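Local structure of large adhesion protein (Lap) involved in biofilm formation (Marinobacter hydrocarbonoclasticus, 6XI3) at residues V32-V37 against Q42-S47; T62-D65 against N69-N72; A157-D162 against I167-A172. The protein is a calcium-binding bacterial adhesin with a role in biofilm formation, whose tandem Ig-like beta-sandwich repeats probably extend its binding parts away from the cell. All coordinates share one frame; numbering follows the deposited sequence.

Overall arrangement
All three contacts are antiparallel beta hairpins in a long, all-beta chain of tandem Ig-like sandwiches, and they follow one another in series along the sequence. Interactions 1 and 2 belong to the same sandwich, with centres about 13 Å apart: 32-37 and 42-47 lie in its three-stranded sheet, 62-65 and 69-72 at one side of its four-stranded sheet. Interaction 3 lies further along the chain, its centre about 43 Å from that of interaction 1 and about 37 Å from that of interaction 2. Strands 155-161 and 167-173 take the same places in their sheet as strands 58-64 and 70-76 in theirs, so interactions 2 and 3 are equivalent hairpins of a repeated fold.

Interaction 1: residues V32-V37 against Q42-S47; sequences VSLDTV and QTANLS. With EDO (1,2-ethanediol), chain K.
Asp35 reaches across to Ser47 with its carboxylate: Ser47 OG donates to Asp35 OD2 at 2.6 Å, using the syn lone pair of that oxygen. Asp35 OD1 is taken on its own strand by Ser33 OG at 2.9 Å, also from the syn side but 28° out of the carboxylate plane. Two serine hydroxyls thus grip one carboxylate, an oxygen each. Both serines carry OG between the backbone N and the carbonyl carbon (chi1 56° in each), which brings the two hydroxyls to the same acid.

The aspartate stands there because of a classic beta bulge. Asp35 and Thr36 together face Asn45, and both of their amides donate to Asn45 O, at 2.8 Å from Asp35 N and 3.3 Å from Thr36 N, arriving from one face of the carbonyl plane. The extra residue turns the side chain of Asp35 toward the partner strand. Asn45 N answers with a bond to Thr36 O, closing the bulge; ordinary antiparallel pairing resumes with Ser33 and Ser47, which exchange two backbone bonds, and with Val37 opposite Ala44.

On the sheet face of Leu34, Leu46 and Ala44, the methyl CD1 of Leu34 fits against Leu46 CD2 at 3.6 Å and Ala44 CB at 3.8 Å. Leu46 also meets Val100 of strand 96-105, which belongs to the opposing sheet of the sandwich. On the other face a water bridges Thr43 OG1 and Asn45 OD1, at 2.7 Å from the threonine oxygen; Asn45 OD1 also accepts from Gly87 N, tying the hairpin to strand 82-89.

With a hydroxyl donor at each oxygen, the carboxylate of Asp35 is probably stabilised as the anion, and its rotation is fixed from both strands.

Interaction 2: residues T62-D65 against N69-N72; sequences TITD and NIVN
The carboxylate of Asp65 and the side-chain amide of Asn69 meet almost at right angles, their planes 81° apart. Asn69 ND2 donates to Asp65 OD2 at 2.7 Å, with an N-H...O angle of 165°. The acceptor lies practically in the plane of the amide, and the bond uses the syn lone pair of OD2. At the other oxygen the backbone takes over, Asn69 N making a weak bond to Asp65 OD1. Asp65 can meet both donors because its CG sits between the backbone N and the carbonyl carbon (chi1 73°), with the CB itself directed toward the partner segment. A backbone bond from Asp65 N to Asn69 O, 3.1 Å, joins the same two residues.

These residues close the turn of a beta hairpin between strands 58-64 and 70-76, the latter an outermost strand of the four-stranded sheet in an Ig-like beta sandwich. The carboxylate also accepts from outside the two segments: Ala67 N in the turn bonds to OD1, and Val94 N, just before strand 96-105, bonds to OD2. One acid therefore joins the turn to a neighbouring loop.

Beyond the turn, Ile63 and Val71 form a hydrogen-bonded pair, Val71 N reaching Ile63 O at 2.7 Å. The side chains of Ile63 and Val71 stand on the inner face, Ile63 CB 4.2 Å from Val71 CB, and both pack on Val88 of strand 82-89. On the reverse face Thr64 and Ile70 lie alongside one another, pointing the same way, with Thr64 OG1 3.8 Å from Ile70 CG1. Thr62 and Asn72 are likewise side by side: the methyl CG2 of Thr62 comes within 3.4 Å of Asn72 OD1, while Thr62 CB touches the CG2 branch of Ile70 at 4.1 Å.

Interaction 3: residues A157-D162 against I167-A172; sequences AITMTD and IVNATA
Met160 lies alongside Val168 and bends at its end, so that its methyl CE settles against the CG1 branch of the valine at 3.7 Å. The bend is at the thioether (chi3 -79°); up to there the chain is extended, and the turn carries CE across to the partner strand. On the same face Ile158 stands beside the short side chain of Ala170, Ile158 CB 4.3 Å from Ala170 CB, while its CD1 reaches on to Ala172 CB. Leu182 of strand 180-186, in the facing sheet, lies over all three.

The other face carries threonines, Asn169 and Ile167. Ile167 touches two threonines of the partner strand, one with each branch: Ile167 CG2 meets Thr159 CG2 at 3.8 Å, and Ile167 CG1 lies beside Thr161 OG1.

Ile158 with Ala170 and Met160 with Val168 are hydrogen-bonded pairs, each closed by two backbone bonds, such as Val168 N to Met160 O at 2.8 Å. This is the hairpin at one side of a four-stranded Ig-like sheet. The hydrogen bonds between the segments are all backbone to backbone, so the side chains contribute mainly van der Waals contact, apolar on the face of Ile158 and Met160 and mixed with hydroxyls and an amide on the other.

Interaction 1: residues V32-V37 against Q42-S47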
loop_
_atom_site.group_PDB
_atom_site.type_symbol
_atom_site.label_atom_id
_atom_site.label_comp_id
_atom_site.label_asym_id
_atom_site.label_seq_id
_atom_site.Cartn_x
_atom_site.Cartn_y
_atom_site.Cartn_z
ATOM N N VAL A 32 40.318 -36.294 -36.454
ATOM C CA VAL A 32 38.850 -36.243 -36.626
ATOM C C VAL A 32 38.448 -34.766 -36.651
ATOM O O VAL A 32 39.074 -33.985 -35.944
ATOM C CB VAL A 32 38.160 -37.051 -35.518
ATOM C CG1 VAL A 32 38.316 -36.388 -34.148
ATOM C CG2 VAL A 32 36.709 -37.325 -35.848
ATOM N N SER A 33 37.463 -34.390 -37.466
ATOM C CA SER A 33 36.879 -33.029 -37.449
ATOM C C SER A 33 35.379 -33.188 -37.375
ATOM O O SER A 33 34.877 -34.139 -37.960
ATOM C CB SER A 33 37.291 -32.164 -38.620
ATOM O OG SER A 33 36.975 -32.805 -39.823
ATOM N N LEU A 34 34.734 -32.275 -36.647
ATOM C CA LEU A 34 33.265 -32.134 -36.644
ATOM C C LEU A 34 32.946 -31.067 -37.696
ATOM O O LEU A 34 33.218 -29.907 -37.444
ATOM C CB LEU A 34 32.836 -31.761 -35.232
ATOM C CG LEU A 34 31.355 -31.456 -35.052
ATOM C CD1 LEU A 34 30.490 -32.673 -35.363
ATOM C CD2 LEU A 34 31.116 -30.975 -33.638
ATOM N N ASP A 35 32.484 -31.477 -38.871
ATOM C CA ASP A 35 32.358 -30.568 -40.036
ATOM C C ASP A 35 31.085 -29.748 -39.926
ATOM O O ASP A 35 31.132 -28.571 -40.273
ATOM C CB ASP A 35 32.379 -31.345 -41.328
ATOM C CG ASP A 35 33.696 -32.091 -41.436
ATOM O OD1 ASP A 35 34.725 -31.490 -41.094
ATOM O OD2 ASP A 35 33.667 -33.236 -41.847
ATOM N N THR A 36 29.988 -30.347 -39.494
ATOM C CA THR A 36 28.711 -29.602 -39.375
ATOM C C THR A 36 27.896 -30.195 -38.237
ATOM O O THR A 36 27.916 -31.405 -38.034
ATOM C CB THR A 36 27.869 -29.577 -40.665
ATOM O OG1 THR A 36 27.138 -30.792 -40.767
ATOM C CG2 THR A 36 28.642 -29.391 -41.949
ATOM N N VAL A 37 27.212 -29.326 -37.518
ATOM C CA VAL A 37 26.123 -29.701 -36.594
ATOM C C VAL A 37 24.885 -29.036 -37.172
ATOM O O VAL A 37 24.906 -27.772 -37.316
ATOM C CB VAL A 37 26.382 -29.217 -35.163
ATOM C CG1 VAL A 37 25.180 -29.461 -34.259
ATOM C CG2 VAL A 37 27.636 -29.838 -34.596
ATOM N N GLN A 42 19.112 -32.213 -36.074
ATOM C CA GLN A 42 19.816 -32.845 -34.904
ATOM C C GLN A 42 20.709 -33.985 -35.412
ATOM O O GLN A 42 20.495 -35.192 -35.040
ATOM C CB GLN A 42 18.811 -33.342 -33.866
ATOM C CG GLN A 42 17.902 -32.234 -33.358
ATOM C CD GLN A 42 16.853 -32.800 -32.439
ATOM O OE1 GLN A 42 15.731 -33.060 -32.854
ATOM N NE2 GLN A 42 17.252 -33.124 -31.221
ATOM N N THR A 43 21.600 -33.626 -36.326
ATOM C CA THR A 43 22.555 -34.563 -36.951
ATOM C C THR A 43 23.913 -33.898 -36.981
ATOM O O THR A 43 23.974 -32.688 -36.862
ATOM C CB THR A 43 22.182 -34.945 -38.391
ATOM O OG1 THR A 43 22.176 -33.777 -39.216
ATOM C CG2 THR A 43 20.844 -35.634 -38.462
ATOM N N ALA A 44 24.955 -34.687 -37.177
ATOM C CA ALA A 44 26.313 -34.146 -37.343
ATOM C C ALA A 44 26.987 -34.882 -38.486
ATOM O O ALA A 44 26.693 -36.071 -38.713
ATOM C CB ALA A 44 27.099 -34.299 -36.068
ATOM N N ASN A 45 27.912 -34.185 -39.116
ATOM C CA ASN A 45 28.809 -34.746 -40.153
ATOM C C ASN A 45 30.226 -34.651 -39.606
ATOM O O ASN A 45 30.616 -33.537 -39.076
ATOM C CB ASN A 45 28.669 -34.039 -41.498
ATOM C CG ASN A 45 27.247 -33.976 -42.017
ATOM O OD1 ASN A 45 26.354 -34.691 -41.535
ATOM N ND2 ASN A 45 27.058 -33.151 -43.045
ATOM N N LEU A 46 30.934 -35.781 -39.696
ATOM C CA LEU A 46 32.323 -35.977 -39.219
ATOM C C LEU A 46 33.171 -36.435 -40.398
ATOM O O LEU A 46 32.653 -37.185 -41.233
ATOM C CB LEU A 46 32.356 -37.118 -38.203
ATOM C CG LEU A 46 31.361 -37.041 -37.070
ATOM C CD1 LEU A 46 31.339 -38.348 -36.323
ATOM C CD2 LEU A 46 31.730 -35.907 -36.142
ATOM N N SER A 47 34.458 -36.136 -40.356
ATOM C CA SER A 47 35.458 -36.738 -41.263
ATOM C C SER A 47 36.807 -36.852 -40.550
ATOM O O SER A 47 36.994 -36.280 -39.456
ATOM C CB SER A 47 35.553 -35.949 -42.554
ATOM O OG SER A 47 35.843 -34.582 -42.301
HETATM C C1 EDO K . 40.167 -31.334 -34.041
HETATM O O1 EDO K . 39.297 -30.748 -35.009
HETATM C C2 EDO K . 40.577 -32.759 -34.350
HETATM O O2 EDO K . 41.619 -32.894 -35.328
HETATM O O HOH W 1 24.544 -32.943 -40.323
#

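Interaction 2: residues T62-D65 against N69-N72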
loop_
_atom_site.group_PDB
_atom_site.type_symbol
_atom_site.label_atom_id
_atom_site.label_comp_id
_atom_site.label_asym_id
_atom_site.label_seq_id
_atom_site.Cartn_x
_atom_site.Cartn_y
_atom_site.Cartn_z
ATOM N N THR A 62 33.035 -41.583 -30.527
ATOM C CA THR A 62 32.027 -41.203 -29.506
ATOM C C THR A 62 31.731 -39.716 -29.661
ATOM O O THR A 62 32.644 -38.902 -30.004
ATOM C CB THR A 62 32.450 -41.585 -28.086
ATOM O OG1 THR A 62 33.606 -40.781 -27.867
ATOM C CG2 THR A 62 32.738 -43.064 -27.936
ATOM N N ILE A 63 30.470 -39.379 -29.462
ATOM C CA ILE A 63 30.043 -37.967 -29.332
ATOM C C ILE A 63 29.395 -37.882 -27.962
ATOM O O ILE A 63 28.429 -38.625 -27.743
ATOM C CB ILE A 63 29.092 -37.549 -30.452
ATOM C CG1 ILE A 63 29.582 -38.056 -31.811
ATOM C CG2 ILE A 63 28.932 -36.034 -30.395
ATOM C CD1 ILE A 63 28.748 -37.587 -32.953
ATOM N N THR A 64 29.983 -37.071 -27.085
ATOM C CA THR A 64 29.554 -36.890 -25.686
ATOM C C THR A 64 28.998 -35.476 -25.507
ATOM O O THR A 64 29.653 -34.499 -25.916
ATOM C CB THR A 64 30.726 -37.142 -24.724
ATOM O OG1 THR A 64 31.241 -38.419 -25.075
ATOM C CG2 THR A 64 30.334 -37.120 -23.267
ATOM N N ASP A 65 27.868 -35.368 -24.826
ATOM C CA ASP A 65 27.232 -34.044 -24.626
ATOM C C ASP A 65 27.559 -33.511 -23.218
ATOM O O ASP A 65 28.281 -34.193 -22.446
ATOM C CB ASP A 65 25.742 -34.168 -24.938
ATOM C CG ASP A 65 24.968 -34.916 -23.876
ATOM O OD1 ASP A 65 25.564 -35.182 -22.799
ATOM O OD2 ASP A 65 23.762 -35.192 -24.110
ATOM N N ASN A 69 25.741 -37.925 -21.851
ATOM C CA ASN A 69 25.107 -38.858 -22.817
ATOM C C ASN A 69 26.103 -39.127 -23.954
ATOM O O ASN A 69 26.840 -38.213 -24.327
ATOM C CB ASN A 69 23.794 -38.315 -23.355
ATOM C CG ASN A 69 22.866 -37.922 -22.228
ATOM O OD1 ASN A 69 22.481 -38.780 -21.443
ATOM N ND2 ASN A 69 22.521 -36.645 -22.150
ATOM N N ILE A 70 26.128 -40.340 -24.486
ATOM C CA ILE A 70 27.133 -40.726 -25.520
ATOM C C ILE A 70 26.383 -41.211 -26.753
ATOM O O ILE A 70 25.463 -42.044 -26.634
ATOM C CB ILE A 70 28.126 -41.792 -24.997
ATOM C CG1 ILE A 70 29.008 -41.247 -23.866
ATOM C CG2 ILE A 70 28.982 -42.351 -26.130
ATOM C CD1 ILE A 70 29.657 -42.335 -22.980
ATOM N N VAL A 71 26.835 -40.768 -27.911
ATOM C CA VAL A 71 26.504 -41.450 -29.175
ATOM C C VAL A 71 27.743 -42.254 -29.579
ATOM O O VAL A 71 28.841 -41.662 -29.640
ATOM C CB VAL A 71 26.053 -40.452 -30.264
ATOM C CG1 VAL A 71 26.204 -41.058 -31.650
ATOM C CG2 VAL A 71 24.617 -39.995 -30.026
ATOM N N ASN A 72 27.541 -43.517 -29.936
ATOM C CA ASN A 72 28.601 -44.403 -30.479
ATOM C C ASN A 72 28.412 -44.547 -31.986
ATOM O O ASN A 72 27.281 -44.830 -32.397
ATOM C CB ASN A 72 28.572 -45.778 -29.821
ATOM C CG ASN A 72 29.089 -45.690 -28.406
ATOM O OD1 ASN A 72 30.274 -45.442 -28.191
ATOM N ND2 ASN A 72 28.172 -45.762 -27.457
#

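Interaction 3: residues A157-D162 against I167-A172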
loop_
_atom_site.group_PDB
_atom_site.type_symbol
_atom_site.label_atom_id
_atom_site.label_comp_id
_atom_site.label_asym_id
_atom_site.label_seq_id
_atom_site.Cartn_x
_atom_site.Cartn_y
_atom_site.Cartn_z
ATOM N N ALA A 157 16.520 -18.864 -9.697
ATOM C CA ALA A 157 16.611 -17.725 -8.781
ATOM C C ALA A 157 15.249 -17.033 -8.801
ATOM O O ALA A 157 14.809 -16.625 -9.915
ATOM C CB ALA A 157 17.755 -16.802 -9.174
ATOM N N ILE A 158 14.620 -16.931 -7.631
ATOM C CA ILE A 158 13.277 -16.308 -7.450
ATOM C C ILE A 158 13.381 -15.090 -6.546
ATOM O O ILE A 158 14.018 -15.162 -5.437
ATOM C CB ILE A 158 12.234 -17.311 -6.945
ATOM C CG1 ILE A 158 12.012 -18.402 -7.995
ATOM C CG2 ILE A 158 10.932 -16.589 -6.610
ATOM C CD1 ILE A 158 11.459 -19.680 -7.449
ATOM N N THR A 159 12.728 -14.027 -7.005
ATOM C CA THR A 159 12.641 -12.721 -6.328
ATOM C C THR A 159 11.154 -12.394 -6.192
ATOM O O THR A 159 10.435 -12.471 -7.213
ATOM C CB THR A 159 13.391 -11.660 -7.139
ATOM O OG1 THR A 159 14.760 -12.040 -7.297
ATOM C CG2 THR A 159 13.414 -10.309 -6.480
ATOM N N MET A 160 10.736 -11.983 -5.001
ATOM C CA MET A 160 9.397 -11.416 -4.755
ATOM C C MET A 160 9.554 -9.999 -4.208
ATOM O O MET A 160 10.289 -9.824 -3.248
ATOM C CB MET A 160 8.630 -12.322 -3.804
ATOM C CG MET A 160 8.352 -13.632 -4.500
ATOM S SD MET A 160 7.441 -14.786 -3.507
ATOM C CE MET A 160 8.773 -15.374 -2.478
ATOM N N THR A 161 8.959 -9.027 -4.901
ATOM C CA THR A 161 9.140 -7.583 -4.636
ATOM C C THR A 161 7.756 -7.010 -4.319
ATOM O O THR A 161 6.821 -7.338 -5.092
ATOM C CB THR A 161 9.811 -6.868 -5.815
ATOM O OG1 THR A 161 11.055 -7.509 -6.064
ATOM C CG2 THR A 161 10.050 -5.398 -5.551
ATOM N N ASP A 162 7.637 -6.257 -3.216
ATOM C CA ASP A 162 6.346 -5.682 -2.744
ATOM C C ASP A 162 6.205 -4.223 -3.207
ATOM O O ASP A 162 7.117 -3.711 -3.930
ATOM C CB ASP A 162 6.180 -5.933 -1.247
ATOM C CG ASP A 162 7.079 -5.111 -0.349
ATOM O OD1 ASP A 162 7.775 -4.220 -0.884
ATOM O OD2 ASP A 162 7.100 -5.405 0.886
ATOM N N ILE A 167 12.122 -7.117 -0.606
ATOM C CA ILE A 167 12.436 -8.296 -1.454
ATOM C C ILE A 167 12.510 -9.567 -0.590
ATOM O O ILE A 167 13.110 -9.551 0.496
ATOM C CB ILE A 167 13.720 -8.038 -2.255
ATOM C CG1 ILE A 167 13.540 -6.873 -3.238
ATOM C CG2 ILE A 167 14.160 -9.319 -2.933
ATOM C CD1 ILE A 167 14.692 -6.676 -4.225
ATOM N N VAL A 168 11.889 -10.639 -1.062
ATOM C CA VAL A 168 12.161 -12.011 -0.561
ATOM C C VAL A 168 12.857 -12.777 -1.684
ATOM O O VAL A 168 12.332 -12.773 -2.813
ATOM C CB VAL A 168 10.886 -12.726 -0.103
ATOM C CG1 VAL A 168 11.156 -14.206 0.074
ATOM C CG2 VAL A 168 10.317 -12.098 1.161
ATOM N N ASN A 169 13.998 -13.391 -1.371
ATOM C CA ASN A 169 14.765 -14.247 -2.309
ATOM C C ASN A 169 14.439 -15.713 -2.016
ATOM O O ASN A 169 14.174 -16.093 -0.855
ATOM C CB ASN A 169 16.260 -13.950 -2.237
ATOM C CG ASN A 169 16.576 -12.520 -2.631
ATOM O OD1 ASN A 169 17.009 -11.714 -1.809
ATOM N ND2 ASN A 169 16.372 -12.190 -3.887
ATOM N N ALA A 170 14.376 -16.528 -3.061
ATOM C CA ALA A 170 14.150 -17.977 -2.900
ATOM C C ALA A 170 14.817 -18.693 -4.065
ATOM O O ALA A 170 15.240 -18.020 -5.008
ATOM C CB ALA A 170 12.683 -18.314 -2.800
ATOM N N THR A 171 14.942 -20.004 -3.944
ATOM C CA THR A 171 15.603 -20.834 -4.970
ATOM C C THR A 171 14.823 -22.138 -5.099
ATOM O O THR A 171 14.241 -22.598 -4.120
ATOM C CB THR A 171 17.097 -20.967 -4.647
ATOM O OG1 THR A 171 17.655 -21.613 -5.788
ATOM C CG2 THR A 171 17.366 -21.766 -3.391
ATOM N N ALA A 172 14.739 -22.661 -6.314
ATOM C CA ALA A 172 14.081 -23.946 -6.586
ATOM C C ALA A 172 14.958 -24.747 -7.544
ATOM O O ALA A 172 15.611 -24.149 -8.411
ATOM C CB ALA A 172 12.705 -23.739 -7.166
#